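Local coordinates for protein 2-hydroxymethyl glutarate dehydrogenase (Eubacterium barkeri, PDB 3CKY) that catalyses the NAD-dependent interconversion of 2-formylglutarate and (S)-2-hydroxymethylglutarate, a step in the fermentation of nicotinate, at residues A[178-186]-A[261-269]; A[232-242]-A[273-284]. All coordinates share one frame; numbering follows the deposited sequence.

Both contacts lie in the helical domain that follows the Rossmann domain, and both draw on helix 260-274: contact 1 packs its first part against the long helix 169-197, while contact 2 ties its last turn and the loop beyond it to the start of helix 238-255. Their centres are about 13 Å apart, and the contacts meet where Met282 CE lies 3.3 Å from Met185 SD. Phe269 CE1 also comes within 3.3 Å of Met282 O. Lys174, the probable catalytic lysine, has its side chain about 9 Å from that of Leu179 in contact 1 and about 7 Å from that of Phe236 in contact 2.

Contact 1 (A[178-186]-A[261-269]); sequences NLLLGCNMA and MTAMATQIF
Met261 meets helix 169-197 at Cys183, whose SG lies 4.2 Å from Met261 CB. One residue on, Thr262 crosses Leu179 at about a right angle, its OG1 3.4 Å from Leu179 CG and nearly as close to CD2. Leucine can give that oxygen only a greasy wall; its polar mate is Glu190 of the second subunit, which accepts a hydrogen bond from it. Leu179 presents its branch because CG stands anti to the backbone N (chi1 167°). Thr262 O, inside its own helix, takes both Thr266 N and Thr266 OG1, the hydroxyl coming from above the carbonyl plane. Ala265 lies at the middle of the crossing, its CB 4.1 Å from Cys183 CA and 3.9 Å from Ala186 CB. Two alanines suit a place where the segment axes pass 9.0 Å apart. This is helix-on-helix packing at 64° within the all-helical domain of a beta-hydroxyacid dehydrogenase, buried throughout and backed by the second subunit, whose Ser187 packs on Cys183. Farther along, Ile268 reaches Ala186 CB more loosely with CD1. Phe269 finishes the contact with its ring edge: CE2 lies 3.3 Å from Gly182 O, which sits in the ring plane, where the slightly positive C-H edge suits an oxygen that also accepts the helical bond from Ala186 N. Gly182, with no side chain, offers only its backbone to this edge. Also near the ring plane, Met185 CG touches CZ at 4.0 Å, the two side chains crossing at about a right angle.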
loop_
_atom_site.group_PDB
_atom_site.type_symbol
_atom_site.label_atom_id
_atom_site.label_comp_id
_atom_site.label_asym_id
_atom_site.label_seq_id
_atom_site.Cartn_x
_atom_site.Cartn_y
_atom_site.Cartn_z
ATOM N N ASN A 178 -8.170 -3.238 17.430
ATOM C CA ASN A 178 -9.114 -2.909 16.346
ATOM C C ASN A 178 -8.495 -2.846 14.959
ATOM O O ASN A 178 -9.170 -3.086 13.969
ATOM C CB ASN A 178 -9.782 -1.573 16.641
ATOM C CG ASN A 178 -10.672 -1.629 17.863
ATOM O OD1 ASN A 178 -10.880 -2.690 18.451
ATOM N ND2 ASN A 178 -11.179 -0.485 18.270
ATOM N N LEU A 179 -7.219 -2.479 14.915
ATOM C CA LEU A 179 -6.357 -2.586 13.728
ATOM C C LEU A 179 -6.309 -4.031 13.240
ATOM O O LEU A 179 -6.450 -4.295 12.063
ATOM C CB LEU A 179 -4.958 -2.096 14.127
ATOM C CG LEU A 179 -3.649 -2.248 13.370
ATOM C CD1 LEU A 179 -2.558 -1.523 14.202
ATOM C CD2 LEU A 179 -3.252 -3.705 13.068
ATOM N N LEU A 180 -6.102 -4.962 14.162
ATOM C CA LEU A 180 -5.997 -6.370 13.814
ATOM C C LEU A 180 -7.328 -6.914 13.329
ATOM O O LEU A 180 -7.354 -7.653 12.342
ATOM C CB LEU A 180 -5.474 -7.187 15.002
ATOM C CG LEU A 180 -4.000 -6.944 15.339
ATOM C CD1 LEU A 180 -3.640 -7.571 16.688
ATOM C CD2 LEU A 180 -3.111 -7.483 14.204
ATOM N N LEU A 181 -8.421 -6.549 14.015
ATOM C CA LEU A 181 -9.770 -6.880 13.547
ATOM C C LEU A 181 -9.995 -6.430 12.099
ATOM O O LEU A 181 -10.464 -7.205 11.265
ATOM C CB LEU A 181 -10.837 -6.232 14.442
ATOM C CG LEU A 181 -12.315 -6.442 14.061
ATOM C CD1 LEU A 181 -12.663 -7.964 13.955
ATOM C CD2 LEU A 181 -13.242 -5.740 15.050
ATOM N N GLY A 182 -9.675 -5.169 11.817
ATOM C CA GLY A 182 -9.821 -4.609 10.480
ATOM C C GLY A 182 -8.976 -5.286 9.425
ATOM O O GLY A 182 -9.473 -5.618 8.352
ATOM N N CYS A 183 -7.703 -5.501 9.731
ATOM C CA CYS A 183 -6.809 -6.207 8.822
ATOM C C CYS A 183 -7.287 -7.635 8.544
ATOM O O CYS A 183 -7.287 -8.087 7.393
ATOM C CB CYS A 183 -5.385 -6.252 9.380
ATOM S SG CYS A 183 -4.481 -4.679 9.363
ATOM N N ASN A 184 -7.679 -8.337 9.601
ATOM C CA ASN A 184 -8.069 -9.734 9.494
ATOM C C ASN A 184 -9.307 -9.855 8.623
ATOM O O ASN A 184 -9.419 -10.778 7.826
ATOM C CB ASN A 184 -8.309 -10.346 10.886
ATOM C CG ASN A 184 -7.045 -10.453 11.708
ATOM O OD1 ASN A 184 -5.933 -10.285 11.201
ATOM N ND2 ASN A 184 -7.205 -10.739 12.990
ATOM N N MET A 185 -10.221 -8.892 8.754
ATOM C CA MET A 185 -11.424 -8.873 7.948
ATOM C C MET A 185 -11.121 -8.565 6.483
ATOM O O MET A 185 -11.609 -9.250 5.581
ATOM C CB MET A 185 -12.417 -7.858 8.496
ATOM C CG MET A 185 -13.736 -7.737 7.677
ATOM S SD MET A 185 -14.802 -9.196 7.711
ATOM C CE MET A 185 -14.725 -9.778 6.013
ATOM N N ALA A 186 -10.315 -7.539 6.244
ATOM C CA ALA A 186 -9.893 -7.217 4.886
ATOM C C ALA A 186 -9.244 -8.435 4.187
ATOM O O ALA A 186 -9.512 -8.708 3.021
ATOM C CB ALA A 186 -8.928 -6.000 4.894
ATOM N N MET A 261 0.121 -3.147 6.125
ATOM C CA MET A 261 -1.110 -3.948 6.096
ATOM C C MET A 261 -2.306 -3.123 6.533
ATOM O O MET A 261 -3.383 -3.217 5.946
ATOM C CB MET A 261 -0.988 -5.171 7.010
ATOM C CG MET A 261 0.106 -6.139 6.602
ATOM S SD MET A 261 -0.153 -6.919 5.011
ATOM C CE MET A 261 -1.501 -8.068 5.400
ATOM N N THR A 262 -2.124 -2.332 7.584
ATOM C CA THR A 262 -3.169 -1.447 8.081
ATOM C C THR A 262 -3.567 -0.444 7.017
ATOM O O THR A 262 -4.760 -0.215 6.799
ATOM C CB THR A 262 -2.693 -0.692 9.338
ATOM O OG1 THR A 262 -2.301 -1.652 10.336
ATOM C CG2 THR A 262 -3.783 0.223 9.881
ATOM N N ALA A 263 -2.554 0.155 6.386
ATOM C CA ALA A 263 -2.742 1.154 5.349
ATOM C C ALA A 263 -3.579 0.579 4.212
ATOM O O ALA A 263 -4.531 1.240 3.718
ATOM C CB ALA A 263 -1.396 1.652 4.823
ATOM N N MET A 264 -3.236 -0.644 3.793
ATOM C CA MET A 264 -3.959 -1.238 2.680
ATOM C C MET A 264 -5.379 -1.600 3.112
ATOM O O MET A 264 -6.321 -1.337 2.356
ATOM C CB MET A 264 -3.206 -2.423 2.039
ATOM C CG MET A 264 -2.013 -2.025 1.116
ATOM S SD MET A 264 -2.155 -0.456 0.184
ATOM C CE MET A 264 -3.611 -0.803 -0.805
ATOM N N ALA A 265 -5.546 -2.150 4.310
ATOM C CA ALA A 265 -6.895 -2.420 4.845
ATOM C C ALA A 265 -7.742 -1.153 4.840
ATOM O O ALA A 265 -8.906 -1.182 4.484
ATOM C CB ALA A 265 -6.823 -3.013 6.273
ATOM N N THR A 266 -7.141 -0.035 5.229
ATOM C CA THR A 266 -7.856 1.241 5.292
ATOM C C THR A 266 -8.432 1.621 3.934
ATOM O O THR A 266 -9.598 2.042 3.828
ATOM C CB THR A 266 -6.928 2.352 5.854
ATOM O OG1 THR A 266 -6.391 1.926 7.120
ATOM C CG2 THR A 266 -7.663 3.697 5.997
ATOM N N GLN A 267 -7.633 1.451 2.888
ATOM C CA GLN A 267 -8.050 1.825 1.537
ATOM C C GLN A 267 -9.102 0.871 0.954
ATOM O O GLN A 267 -9.981 1.288 0.203
ATOM C CB GLN A 267 -6.825 1.940 0.606
ATOM C CG GLN A 267 -5.865 3.048 0.976
ATOM C CD GLN A 267 -6.525 4.407 1.248
ATOM O OE1 GLN A 267 -6.114 5.130 2.163
ATOM N NE2 GLN A 267 -7.533 4.758 0.472
ATOM N N ILE A 268 -9.024 -0.400 1.325
ATOM C CA ILE A 268 -10.037 -1.366 0.942
ATOM C C ILE A 268 -11.386 -1.028 1.592
ATOM O O ILE A 268 -12.421 -1.021 0.924
ATOM C CB ILE A 268 -9.587 -2.819 1.293
ATOM C CG1 ILE A 268 -8.322 -3.185 0.491
ATOM C CG2 ILE A 268 -10.719 -3.849 0.978
ATOM C CD1 ILE A 268 -7.640 -4.449 0.977
ATOM N N PHE A 269 -11.377 -0.718 2.885
ATOM C CA PHE A 269 -12.590 -0.255 3.552
ATOM C C PHE A 269 -13.088 1.095 3.015
ATOM O O PHE A 269 -14.288 1.347 3.034
ATOM C CB PHE A 269 -12.404 -0.158 5.065
ATOM C CG PHE A 269 -12.481 -1.473 5.766
ATOM C CD1 PHE A 269 -13.693 -2.145 5.880
ATOM C CD2 PHE A 269 -11.346 -2.042 6.327
ATOM C CE1 PHE A 269 -13.783 -3.361 6.558
ATOM C CE2 PHE A 269 -11.414 -3.250 6.993
ATOM C CZ PHE A 269 -12.651 -3.919 7.110
#

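Contact 2 (A[232-242]-A[273-284]); sequences FAGGFAMDLQH and RAMGLGREDMSA
A single beta bridge, Ala237 with Asp281, joins the loop leading into helix 238-255 to the loop after helix 260-274, which ends in a Schellman motif with Gly276 as its C-prime residue. Phe236 O accepts from Met282 N, and Met238 N gives to Glu280 O. Asp239 N then reaches Gly278 O (2.9 Å), so backbone carbonyls of the second loop take up amides of the first helical turn. Asp281 N hydrogen-bonds Phe232 O at 2.7 Å. The carboxylate of Asp281 accepts on both oxygens: OD1 uses its anti lone pair for Phe236 N (2.8 Å), while OD2 takes Ser283 N from above its plane, an Asx turn, and Ser283 OG on its anti lone pair. Lys222 adds a salt bridge to OD1. Replacing Asp281 by alanine would probably leave Phe236 N, Ser283 N and the Ser283 hydroxyl without this acceptor and Lys222 without this counter-charge, freeing the glycine loop to shift. Phe232 lays one ring face on Ala284 CA, 3.8 Å from the ring centroid, with Ser283 OG at its edge. Flexible, unbranched Met238, its CG turned away from the backbone N (chi1 -169°), threads inward until CE lies 3.6 Å from Leu277 CB. On the outer side, Asp239 splits its oxygens between two arginines in a salt-bridge network: OD2 bridges to Arg279 NE and OD1 to Arg273 NH1 (3.0 Å), each salt bridge carrying a weak hydrogen bond, with the carboxylate and Arg273 guanidinium planes 82° apart. That guanidinium lies flat on His242, centres 4.1 Å apart and planes at 10°, with CD2 over its centre.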
loop_
_atom_site.group_PDB
_atom_site.type_symbol
_atom_site.label_atom_id
_atom_site.label_comp_id
_atom_site.label_asym_id
_atom_site.label_seq_id
_atom_site.Cartn_x
_atom_site.Cartn_y
_atom_site.Cartn_z
ATOM N N PHE A 232 -26.175 -7.576 6.224
ATOM C CA PHE A 232 -25.090 -6.787 6.775
ATOM C C PHE A 232 -25.604 -5.649 7.652
ATOM O O PHE A 232 -24.867 -4.727 7.980
ATOM C CB PHE A 232 -24.206 -6.274 5.649
ATOM C CG PHE A 232 -23.481 -7.366 4.916
ATOM C CD1 PHE A 232 -22.328 -7.923 5.442
ATOM C CD2 PHE A 232 -23.944 -7.822 3.689
ATOM C CE1 PHE A 232 -21.638 -8.917 4.763
ATOM C CE2 PHE A 232 -23.264 -8.813 3.002
ATOM C CZ PHE A 232 -22.107 -9.364 3.545
ATOM N N ALA A 233 -26.875 -5.722 8.031
ATOM C CA ALA A 233 -27.456 -4.770 8.960
ATOM C C ALA A 233 -26.928 -5.011 10.371
ATOM O O ALA A 233 -26.736 -6.154 10.809
ATOM C CB ALA A 233 -28.985 -4.870 8.960
ATOM N N GLY A 234 -26.691 -3.916 11.080
ATOM C CA GLY A 234 -26.182 -3.971 12.441
ATOM C C GLY A 234 -24.713 -4.330 12.456
ATOM O O GLY A 234 -23.969 -3.987 11.535
ATOM N N GLY A 235 -24.317 -5.035 13.511
ATOM C CA GLY A 235 -22.925 -5.393 13.730
ATOM C C GLY A 235 -22.088 -4.171 14.059
ATOM O O GLY A 235 -22.498 -3.299 14.823
ATOM N N PHE A 236 -20.905 -4.114 13.470
ATOM C CA PHE A 236 -19.963 -3.045 13.730
ATOM C C PHE A 236 -19.780 -2.268 12.424
ATOM O O PHE A 236 -19.204 -2.781 11.456
ATOM C CB PHE A 236 -18.655 -3.639 14.237
ATOM C CG PHE A 236 -17.645 -2.614 14.616
ATOM C CD1 PHE A 236 -17.948 -1.642 15.565
ATOM C CD2 PHE A 236 -16.390 -2.610 14.030
ATOM C CE1 PHE A 236 -17.014 -0.685 15.916
ATOM C CE2 PHE A 236 -15.461 -1.647 14.372
ATOM C CZ PHE A 236 -15.762 -0.688 15.321
ATOM N N ALA A 237 -20.287 -1.036 12.413
ATOM C CA ALA A 237 -20.353 -0.217 11.201
ATOM C C ALA A 237 -19.006 -0.088 10.511
ATOM O O ALA A 237 -17.979 0.122 11.158
ATOM C CB ALA A 237 -20.926 1.187 11.506
ATOM N N MET A 238 -19.031 -0.220 9.187
ATOM C CA MET A 238 -17.827 -0.088 8.367
ATOM C C MET A 238 -17.140 1.269 8.601
ATOM O O MET A 238 -15.914 1.339 8.645
ATOM C CB MET A 238 -18.177 -0.272 6.893
ATOM C CG MET A 238 -16.959 -0.412 5.992
ATOM S SD MET A 238 -17.369 -0.567 4.253
ATOM C CE MET A 238 -18.289 -2.112 4.195
ATOM N N ASP A 239 -17.939 2.330 8.763
ATOM C CA ASP A 239 -17.405 3.660 9.060
ATOM C C ASP A 239 -16.565 3.645 10.326
ATOM O O ASP A 239 -15.530 4.300 10.390
ATOM C CB ASP A 239 -18.525 4.697 9.212
ATOM C CG ASP A 239 -19.185 5.071 7.886
ATOM O OD1 ASP A 239 -18.521 5.068 6.822
ATOM O OD2 ASP A 239 -20.386 5.390 7.897
ATOM N N LEU A 240 -17.006 2.888 11.325
ATOM C CA LEU A 240 -16.324 2.863 12.613
ATOM C C LEU A 240 -15.016 2.075 12.558
ATOM O O LEU A 240 -13.998 2.503 13.085
ATOM C CB LEU A 240 -17.249 2.335 13.698
ATOM C CG LEU A 240 -18.457 3.223 13.979
ATOM C CD1 LEU A 240 -19.404 2.562 14.990
ATOM C CD2 LEU A 240 -18.015 4.632 14.460
ATOM N N GLN A 241 -15.047 0.931 11.893
ATOM C CA GLN A 241 -13.840 0.151 11.659
ATOM C C GLN A 241 -12.790 0.941 10.857
ATOM O O GLN A 241 -11.603 0.855 11.136
ATOM C CB GLN A 241 -14.187 -1.148 10.920
ATOM C CG GLN A 241 -12.973 -2.007 10.595
ATOM C CD GLN A 241 -12.204 -2.438 11.851
ATOM O OE1 GLN A 241 -11.175 -1.848 12.208
ATOM N NE2 GLN A 241 -12.704 -3.459 12.529
ATOM N N HIS A 242 -13.252 1.673 9.844
ATOM C CA HIS A 242 -12.418 2.567 9.055
ATOM C C HIS A 242 -11.800 3.675 9.921
ATOM O O HIS A 242 -10.610 3.959 9.814
ATOM C CB HIS A 242 -13.239 3.197 7.907
ATOM C CG HIS A 242 -12.430 4.096 7.026
ATOM N ND1 HIS A 242 -11.609 3.607 6.031
ATOM C CD2 HIS A 242 -12.267 5.442 7.024
ATOM C CE1 HIS A 242 -11.003 4.620 5.436
ATOM N NE2 HIS A 242 -11.382 5.739 6.023
ATOM N N ARG A 273 -16.839 2.172 1.611
ATOM C CA ARG A 273 -17.486 3.445 1.887
ATOM C C ARG A 273 -17.839 4.210 0.620
ATOM O O ARG A 273 -18.928 4.786 0.532
ATOM C CB ARG A 273 -16.613 4.274 2.805
ATOM C CG ARG A 273 -16.624 3.708 4.218
ATOM C CD ARG A 273 -15.448 4.118 5.003
ATOM N NE ARG A 273 -15.009 5.464 4.665
ATOM C CZ ARG A 273 -15.237 6.568 5.370
ATOM N NH1 ARG A 273 -15.943 6.529 6.487
ATOM N NH2 ARG A 273 -14.750 7.731 4.943
ATOM N N ALA A 274 -16.948 4.163 -0.367
ATOM C CA ALA A 274 -17.212 4.752 -1.678
ATOM C C ALA A 274 -18.455 4.139 -2.339
ATOM O O ALA A 274 -19.167 4.828 -3.043
ATOM C CB ALA A 274 -15.970 4.614 -2.595
ATOM N N MET A 275 -18.695 2.852 -2.088
ATOM C CA MET A 275 -19.854 2.133 -2.611
ATOM C C MET A 275 -21.117 2.299 -1.753
ATOM O O MET A 275 -22.119 1.641 -2.022
ATOM C CB MET A 275 -19.535 0.641 -2.716
ATOM C CG MET A 275 -18.502 0.310 -3.775
ATOM S SD MET A 275 -18.007 -1.433 -3.733
ATOM C CE MET A 275 -19.560 -2.242 -4.151
ATOM N N GLY A 276 -21.069 3.162 -0.734
ATOM C CA GLY A 276 -22.239 3.473 0.095
ATOM C C GLY A 276 -22.516 2.475 1.203
ATOM O O GLY A 276 -23.629 2.432 1.724
ATOM N N LEU A 277 -21.493 1.713 1.596
ATOM C CA LEU A 277 -21.644 0.620 2.558
ATOM C C LEU A 277 -21.247 1.005 3.982
ATOM O O LEU A 277 -21.221 0.159 4.862
ATOM C CB LEU A 277 -20.812 -0.572 2.093
ATOM C CG LEU A 277 -21.330 -1.549 1.015
ATOM C CD1 LEU A 277 -22.497 -1.046 0.198
ATOM C CD2 LEU A 277 -20.165 -2.010 0.130
ATOM N N GLY A 278 -20.970 2.287 4.219
ATOM C CA GLY A 278 -20.449 2.750 5.505
ATOM C C GLY A 278 -21.245 2.400 6.750
ATOM O O GLY A 278 -20.667 2.196 7.829
ATOM N N ARG A 279 -22.567 2.320 6.609
ATOM C CA ARG A 279 -23.470 2.031 7.733
ATOM C C ARG A 279 -23.751 0.539 7.935
ATOM O O ARG A 279 -24.321 0.140 8.946
ATOM C CB ARG A 279 -24.797 2.767 7.528
ATOM C CG ARG A 279 -24.673 4.277 7.607
ATOM C CD ARG A 279 -24.546 4.723 9.045
ATOM N NE ARG A 279 -23.176 4.629 9.559
ATOM C CZ ARG A 279 -22.843 4.442 10.844
ATOM N NH1 ARG A 279 -21.557 4.397 11.189
ATOM N NH2 ARG A 279 -23.771 4.287 11.790
ATOM N N GLU A 280 -23.348 -0.283 6.979
ATOM C CA GLU A 280 -23.468 -1.724 7.116
ATOM C C GLU A 280 -22.323 -2.259 7.963
ATOM O O GLU A 280 -21.295 -1.588 8.108
ATOM C CB GLU A 280 -23.434 -2.376 5.732
ATOM C CG GLU A 280 -24.594 -1.935 4.852
ATOM C CD GLU A 280 -24.690 -2.660 3.524
ATOM O OE1 GLU A 280 -25.566 -2.271 2.731
ATOM O OE2 GLU A 280 -23.928 -3.611 3.248
ATOM N N ASP A 281 -22.490 -3.468 8.507
ATOM C CA ASP A 281 -21.419 -4.121 9.221
ATOM C C ASP A 281 -20.193 -4.124 8.320
ATOM O O ASP A 281 -20.299 -4.216 7.085
ATOM C CB ASP A 281 -21.787 -5.549 9.625
ATOM C CG ASP A 281 -20.652 -6.267 10.321
ATOM O OD1 ASP A 281 -20.438 -5.997 11.514
ATOM O OD2 ASP A 281 -19.961 -7.081 9.660
ATOM N N MET A 282 -19.028 -4.021 8.952
ATOM C CA MET A 282 -17.781 -3.911 8.226
ATOM C C MET A 282 -17.448 -5.120 7.343
ATOM O O MET A 282 -16.688 -4.972 6.428
ATOM C CB MET A 282 -16.632 -3.588 9.192
ATOM C CG MET A 282 -16.494 -4.473 10.451
ATOM S SD MET A 282 -15.298 -5.799 10.327
ATOM C CE MET A 282 -16.347 -7.078 9.710
ATOM N N SER A 283 -18.046 -6.287 7.587
ATOM C CA SER A 283 -17.808 -7.462 6.755
ATOM C C SER A 283 -18.401 -7.305 5.355
ATOM O O SER A 283 -18.030 -8.048 4.430
ATOM C CB SER A 283 -18.367 -8.731 7.415
ATOM O OG SER A 283 -19.769 -8.663 7.644
ATOM N N ALA A 284 -19.316 -6.338 5.203
ATOM C CA ALA A 284 -19.851 -5.946 3.887
ATOM C C ALA A 284 -18.760 -5.437 2.949
ATOM O O ALA A 284 -18.993 -5.294 1.772
ATOM C CB ALA A 284 -20.959 -4.895 4.035
HETATM O O HOH W 1 -23.583 -1.431 11.129
HETATM O O HOH W 2 -26.597 -1.301 10.203
#